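Long-range contact in tyrosinase (Aspergillus oryzae, PDB 6JU8), which probably oxidises L-tyrosine and L-dopa to L-dopaquinone with molecular oxygen at a dinuclear copper centre, an early step of melanin formation: residues T102-Y114 against F372-A384. The protein carries 1 engineered substitution. Sequence-based numbering, arbitrary orientation.
With CU (copper (II) ion), chain D; CU (copper (II) ion), chain C.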
loop_
_atom_site.group_PDB
_atom_site.type_symbol
_atom_site.label_atom_id
_atom_site.label_comp_id
_atom_site.label_asym_id
_atom_site.label_seq_id
_atom_site.Cartn_x
_atom_site.Cartn_y
_atom_site.Cartn_z
ATOM N N THR A 102 -28.014 -17.833 -13.538
ATOM C CA THR A 102 -28.500 -16.746 -12.695
ATOM C C THR A 102 -27.361 -15.931 -12.098
ATOM O O THR A 102 -27.619 -15.024 -11.307
ATOM C CB THR A 102 -29.411 -17.337 -11.591
ATOM O OG1 THR A 102 -28.704 -18.460 -11.037
ATOM C CG2 THR A 102 -30.758 -17.814 -12.126
ATOM N N PHE A 103 -26.115 -16.199 -12.466
ATOM C CA PHE A 103 -25.013 -15.352 -11.975
ATOM C C PHE A 103 -25.304 -13.885 -12.214
ATOM O O PHE A 103 -25.174 -13.073 -11.279
ATOM C CB PHE A 103 -23.700 -15.820 -12.629
ATOM C CG PHE A 103 -22.607 -14.781 -12.614
ATOM C CD1 PHE A 103 -21.875 -14.561 -11.443
ATOM C CD2 PHE A 103 -22.335 -14.005 -13.745
ATOM C CE1 PHE A 103 -20.894 -13.591 -11.378
ATOM C CE2 PHE A 103 -21.365 -13.009 -13.671
ATOM C CZ PHE A 103 -20.675 -12.786 -12.486
ATOM N N PRO A 104 -25.690 -13.412 -13.396
ATOM C CA PRO A 104 -25.892 -11.954 -13.537
ATOM C C PRO A 104 -27.082 -11.445 -12.756
ATOM O O PRO A 104 -27.067 -10.291 -12.292
ATOM C CB PRO A 104 -26.131 -11.781 -15.050
ATOM C CG PRO A 104 -25.498 -13.003 -15.665
ATOM C CD PRO A 104 -25.802 -14.126 -14.690
ATOM N N THR A 105 -28.154 -12.255 -12.643
ATOM C CA THR A 105 -29.361 -11.697 -12.011
ATOM C C THR A 105 -29.265 -11.728 -10.502
ATOM O O THR A 105 -29.702 -10.780 -9.818
ATOM C CB THR A 105 -30.619 -12.424 -12.525
ATOM O OG1 THR A 105 -30.353 -13.826 -12.419
ATOM C CG2 THR A 105 -30.865 -12.056 -13.987
ATOM N N TRP A 106 -28.650 -12.778 -9.945
ATOM C CA TRP A 106 -28.407 -12.741 -8.485
ATOM C C TRP A 106 -27.609 -11.503 -8.142
ATOM O O TRP A 106 -27.923 -10.759 -7.197
ATOM C CB TRP A 106 -27.691 -14.044 -8.041
ATOM C CG TRP A 106 -27.609 -14.088 -6.537
ATOM C CD1 TRP A 106 -28.527 -14.675 -5.708
ATOM C CD2 TRP A 106 -26.602 -13.529 -5.702
ATOM N NE1 TRP A 106 -28.156 -14.517 -4.382
ATOM C CE2 TRP A 106 -26.974 -13.808 -4.368
ATOM C CE3 TRP A 106 -25.424 -12.799 -5.947
ATOM C CZ2 TRP A 106 -26.205 -13.390 -3.278
ATOM C CZ3 TRP A 106 -24.664 -12.395 -4.863
ATOM C CH2 TRP A 106 -25.053 -12.684 -3.537
ATOM N N HIS A 107 -26.527 -11.241 -8.900
ATOM C CA HIS A 107 -25.688 -10.090 -8.572
ATOM C C HIS A 107 -26.372 -8.775 -8.878
ATOM O O HIS A 107 -26.088 -7.784 -8.172
ATOM C CB HIS A 107 -24.332 -10.205 -9.289
ATOM C CG HIS A 107 -23.458 -11.252 -8.685
ATOM N ND1 HIS A 107 -23.501 -12.600 -9.022
ATOM C CD2 HIS A 107 -22.510 -11.171 -7.722
ATOM C CE1 HIS A 107 -22.604 -13.274 -8.302
ATOM N NE2 HIS A 107 -21.993 -12.430 -7.491
ATOM N N ARG A 108 -27.295 -8.709 -9.835
ATOM C CA ARG A 108 -28.046 -7.486 -10.087
ATOM C C ARG A 108 -28.792 -7.092 -8.824
ATOM O O ARG A 108 -28.789 -5.913 -8.428
ATOM C CB ARG A 108 -29.004 -7.691 -11.268
ATOM C CG ARG A 108 -29.921 -6.473 -11.496
ATOM C CD ARG A 108 -30.572 -6.499 -12.881
ATOM N NE ARG A 108 -29.598 -6.213 -13.925
ATOM C CZ ARG A 108 -29.772 -6.361 -15.223
ATOM N NH1 ARG A 108 -30.918 -6.786 -15.749
ATOM N NH2 ARG A 108 -28.762 -6.073 -16.047
ATOM N N VAL A 109 -29.450 -8.069 -8.179
ATOM C CA VAL A 109 -30.189 -7.761 -6.947
ATOM C C VAL A 109 -29.229 -7.401 -5.829
ATOM O O VAL A 109 -29.482 -6.464 -5.044
ATOM C CB VAL A 109 -31.095 -8.942 -6.549
ATOM C CG1 VAL A 109 -31.885 -8.595 -5.278
ATOM C CG2 VAL A 109 -32.091 -9.334 -7.639
ATOM N N TYR A 110 -28.102 -8.099 -5.710
ATOM C CA TYR A 110 -27.135 -7.835 -4.631
ATOM C C TYR A 110 -26.615 -6.414 -4.706
ATOM O O TYR A 110 -26.548 -5.728 -3.668
ATOM C CB TYR A 110 -25.992 -8.829 -4.762
ATOM C CG TYR A 110 -25.062 -8.982 -3.583
ATOM C CD1 TYR A 110 -25.468 -8.821 -2.269
ATOM C CD2 TYR A 110 -23.728 -9.332 -3.813
ATOM C CE1 TYR A 110 -24.594 -8.992 -1.206
ATOM C CE2 TYR A 110 -22.841 -9.545 -2.763
ATOM C CZ TYR A 110 -23.277 -9.350 -1.457
ATOM O OH TYR A 110 -22.366 -9.565 -0.445
ATOM N N VAL A 111 -26.246 -5.965 -5.910
ATOM C CA VAL A 111 -25.723 -4.596 -6.062
ATOM C C VAL A 111 -26.805 -3.573 -5.708
ATOM O O VAL A 111 -26.516 -2.551 -5.078
ATOM C CB VAL A 111 -25.215 -4.382 -7.490
ATOM C CG1 VAL A 111 -24.865 -2.904 -7.752
ATOM C CG2 VAL A 111 -23.984 -5.245 -7.754
ATOM N N THR A 112 -28.055 -3.849 -6.073
ATOM C CA THR A 112 -29.158 -2.944 -5.766
ATOM C C THR A 112 -29.400 -2.887 -4.261
ATOM O O THR A 112 -29.692 -1.817 -3.711
ATOM C CB THR A 112 -30.430 -3.426 -6.474
ATOM O OG1 THR A 112 -30.223 -3.321 -7.890
ATOM C CG2 THR A 112 -31.638 -2.558 -6.144
ATOM N N LEU A 113 -29.276 -3.999 -3.549
ATOM C CA LEU A 113 -29.383 -3.980 -2.089
ATOM C C LEU A 113 -28.360 -3.009 -1.501
ATOM O O LEU A 113 -28.677 -2.195 -0.637
ATOM C CB LEU A 113 -29.174 -5.395 -1.534
ATOM C CG LEU A 113 -28.898 -5.555 -0.050
ATOM C CD1 LEU A 113 -30.063 -5.047 0.803
ATOM C CD2 LEU A 113 -28.586 -7.004 0.315
ATOM N N TYR A 114 -27.105 -3.124 -1.938
ATOM C CA TYR A 114 -26.028 -2.279 -1.405
ATOM C C TYR A 114 -26.336 -0.808 -1.673
ATOM O O TYR A 114 -26.222 0.027 -0.780
ATOM C CB TYR A 114 -24.738 -2.660 -2.082
ATOM C CG TYR A 114 -23.432 -2.078 -1.619
ATOM C CD1 TYR A 114 -22.914 -2.322 -0.359
ATOM C CD2 TYR A 114 -22.671 -1.307 -2.502
ATOM C CE1 TYR A 114 -21.697 -1.802 0.055
ATOM C CE2 TYR A 114 -21.447 -0.805 -2.109
ATOM C CZ TYR A 114 -20.967 -1.046 -0.839
ATOM O OH TYR A 114 -19.740 -0.551 -0.480
ATOM N N PHE A 372 -15.284 -4.617 -4.722
ATOM C CA PHE A 372 -16.180 -5.689 -5.146
ATOM C C PHE A 372 -17.436 -5.111 -5.787
ATOM O O PHE A 372 -17.895 -5.535 -6.855
ATOM C CB PHE A 372 -16.568 -6.553 -3.936
ATOM C CG PHE A 372 -17.613 -7.594 -4.252
ATOM C CD1 PHE A 372 -18.964 -7.279 -4.158
ATOM C CD2 PHE A 372 -17.229 -8.878 -4.636
ATOM C CE1 PHE A 372 -19.921 -8.239 -4.467
ATOM C CE2 PHE A 372 -18.164 -9.841 -4.923
ATOM C CZ PHE A 372 -19.511 -9.505 -4.824
ATOM N N TRP A 373 -18.054 -4.152 -5.109
ATOM C CA TRP A 373 -19.361 -3.652 -5.506
ATOM C C TRP A 373 -19.272 -2.807 -6.765
ATOM O O TRP A 373 -20.203 -2.766 -7.558
ATOM C CB TRP A 373 -19.908 -2.824 -4.337
ATOM C CG TRP A 373 -19.846 -3.556 -3.023
ATOM C CD1 TRP A 373 -18.849 -3.485 -2.083
ATOM C CD2 TRP A 373 -20.833 -4.458 -2.488
ATOM N NE1 TRP A 373 -19.145 -4.298 -1.009
ATOM C CE2 TRP A 373 -20.367 -4.897 -1.236
ATOM C CE3 TRP A 373 -22.077 -4.936 -2.952
ATOM C CZ2 TRP A 373 -21.093 -5.781 -0.441
ATOM C CZ3 TRP A 373 -22.796 -5.823 -2.159
ATOM C CH2 TRP A 373 -22.300 -6.246 -0.903
ATOM N N LEU A 374 -18.141 -2.121 -6.923
ATOM C CA LEU A 374 -17.902 -1.295 -8.121
ATOM C C LEU A 374 -17.638 -2.155 -9.340
ATOM O O LEU A 374 -18.138 -1.866 -10.433
ATOM C CB LEU A 374 -16.726 -0.360 -7.839
ATOM C CG LEU A 374 -16.814 0.505 -6.585
ATOM C CD1 LEU A 374 -15.557 1.358 -6.460
ATOM C CD2 LEU A 374 -18.067 1.372 -6.547
ATOM N N HIS A 375 -16.905 -3.241 -9.124
ATOM C CA HIS A 375 -16.750 -4.271 -10.161
ATOM C C HIS A 375 -18.106 -4.835 -10.554
ATOM O O HIS A 375 -18.468 -4.906 -11.743
ATOM C CB HIS A 375 -15.829 -5.367 -9.615
ATOM C CG HIS A 375 -15.595 -6.506 -10.547
ATOM N ND1 HIS A 375 -15.344 -6.341 -11.891
ATOM C CD2 HIS A 375 -15.517 -7.845 -10.273
ATOM C CE1 HIS A 375 -15.150 -7.549 -12.413
ATOM N NE2 HIS A 375 -15.249 -8.484 -11.469
ATOM N N HIS A 376 -18.893 -5.275 -9.547
ATOM C CA HIS A 376 -20.185 -5.853 -9.903
ATOM C C HIS A 376 -21.144 -4.826 -10.470
ATOM O O HIS A 376 -22.013 -5.191 -11.265
ATOM C CB HIS A 376 -20.786 -6.588 -8.686
ATOM C CG HIS A 376 -20.292 -8.019 -8.746
ATOM N ND1 HIS A 376 -20.835 -8.908 -9.648
ATOM C CD2 HIS A 376 -19.245 -8.648 -8.172
ATOM C CE1 HIS A 376 -20.177 -10.051 -9.571
ATOM N NE2 HIS A 376 -19.186 -9.928 -8.668
ATOM N N CYS A 377 -20.993 -3.550 -10.148
ATOM C CA CYS A 377 -21.797 -2.540 -10.809
ATOM C C CYS A 377 -21.479 -2.506 -12.301
ATOM O O CYS A 377 -22.408 -2.467 -13.144
ATOM C CB CYS A 377 -21.622 -1.197 -10.072
ATOM S SG CYS A 377 -22.872 -0.027 -10.692
ATOM N N ASN A 378 -20.205 -2.633 -12.687
ATOM C CA ASN A 378 -19.910 -2.727 -14.117
ATOM C C ASN A 378 -20.347 -4.056 -14.718
ATOM O O ASN A 378 -20.769 -4.083 -15.881
ATOM C CB ASN A 378 -18.416 -2.519 -14.429
ATOM C CG ASN A 378 -18.237 -2.189 -15.903
ATOM O OD1 ASN A 378 -18.978 -1.347 -16.443
ATOM N ND2 ASN A 378 -17.303 -2.829 -16.583
ATOM N N ILE A 379 -20.282 -5.164 -13.982
ATOM C CA ILE A 379 -20.809 -6.427 -14.532
ATOM C C ILE A 379 -22.301 -6.282 -14.802
ATOM O O ILE A 379 -22.806 -6.792 -15.819
ATOM C CB ILE A 379 -20.469 -7.590 -13.600
ATOM C CG1 ILE A 379 -18.945 -7.767 -13.488
ATOM C CG2 ILE A 379 -21.179 -8.878 -14.004
ATOM C CD1 ILE A 379 -18.257 -8.029 -14.821
ATOM N N ASP A 380 -23.009 -5.564 -13.929
ATOM C CA ASP A 380 -24.431 -5.290 -14.160
ATOM C C ASP A 380 -24.647 -4.454 -15.410
ATOM O O ASP A 380 -25.568 -4.710 -16.202
ATOM C CB ASP A 380 -25.027 -4.572 -12.931
ATOM C CG ASP A 380 -26.545 -4.588 -13.061
ATOM O OD1 ASP A 380 -27.095 -5.706 -12.971
ATOM O OD2 ASP A 380 -27.159 -3.523 -13.288
ATOM N N ARG A 381 -23.807 -3.438 -15.590
ATOM C CA ARG A 381 -23.839 -2.574 -16.786
ATOM C C ARG A 381 -23.578 -3.369 -18.064
ATOM O O ARG A 381 -24.269 -3.196 -19.072
ATOM C CB ARG A 381 -22.809 -1.454 -16.571
ATOM C CG ARG A 381 -22.671 -0.528 -17.802
ATOM C CD ARG A 381 -21.772 0.660 -17.408
ATOM N NE ARG A 381 -21.334 1.409 -18.575
ATOM C CZ ARG A 381 -20.279 1.069 -19.323
ATOM N NH1 ARG A 381 -19.565 -0.022 -19.031
ATOM N NH2 ARG A 381 -19.942 1.793 -20.376
ATOM N N LEU A 382 -22.566 -4.243 -18.030
ATOM C CA LEU A 382 -22.273 -5.073 -19.198
ATOM C C LEU A 382 -23.455 -5.980 -19.521
ATOM O O LEU A 382 -23.801 -6.183 -20.683
ATOM C CB LEU A 382 -21.026 -5.917 -18.956
ATOM C CG LEU A 382 -19.704 -5.127 -18.892
ATOM C CD1 LEU A 382 -18.570 -6.064 -18.523
ATOM C CD2 LEU A 382 -19.427 -4.404 -20.206
ATOM N N THR A 383 -24.105 -6.499 -18.486
ATOM C CA THR A 383 -25.322 -7.294 -18.686
ATOM C C THR A 383 -26.385 -6.429 -19.355
ATOM O O THR A 383 -27.053 -6.890 -20.309
ATOM C CB THR A 383 -25.827 -7.882 -17.372
ATOM O OG1 THR A 383 -24.802 -8.724 -16.819
ATOM C CG2 THR A 383 -27.037 -8.776 -17.624
ATOM N N ALA A 384 -26.619 -5.217 -18.852
ATOM C CA ALA A 384 -27.644 -4.341 -19.432
ATOM C C ALA A 384 -27.307 -3.986 -20.858
ATOM O O ALA A 384 -28.187 -3.945 -21.731
ATOM C CB ALA A 384 -27.745 -3.076 -18.563
HETATM CU CU CU D . -17.699 -11.021 -8.448
HETATM CU CU CU C . -20.468 -13.323 -6.563
HETATM O O HOH W 1 -25.452 -7.984 -12.532
HETATM O O HOH W 2 -18.819 -12.559 -7.207
#
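Asp380 OD1 is gripped twice: Arg108 NE donates to it at 2.7 Å in a salt bridge, and a water shared with Pro104 O donates to it at 2.8 Å. The NE bond is nearly straight (165°), lies close to the guanidinium plane and uses the syn lone pair of Asp380 OD1, while the carboxylate stands almost perpendicular to the guanidinium. Tyr437 and Tyr439 hydrogen-bond to Asp380 OD2, and Arg108 NH1 hydrogen-bonds to Val429 O, which probably fixes the rotation of both groups.

Trp373 contributes the largest share of the buried surface of any single residue (132 of 792 Å²). Its five-membered ring and the Tyr114 ring stack face to face, with centroids 3.6 Å apart and planes at 7°. Phe372 covers the opposite face of the indole. The CZ3-CH2 end of Trp373 reaches over a face of Tyr110, whose other face meets Trp106.

On the copper-facing side, the rings of His107 and His376 form an offset stack, centroids 4.2 Å apart. His107 ND1 donates in its ring plane to Phe103 O (2.8 Å), consistent with holding His107 NE2 on one copper (2.0 Å); His376 NE2 binds the other (1.9 Å), and a water bridges both. Helices 103-129 and 371-389 each supply one of these ligands; their short segments approach to 9.5 Å, N-to-C directions 128° apart. His71 and His98 complete one triad, His332 and His336 the other: the type 3 dicopper centre of the tyrosinase central domain.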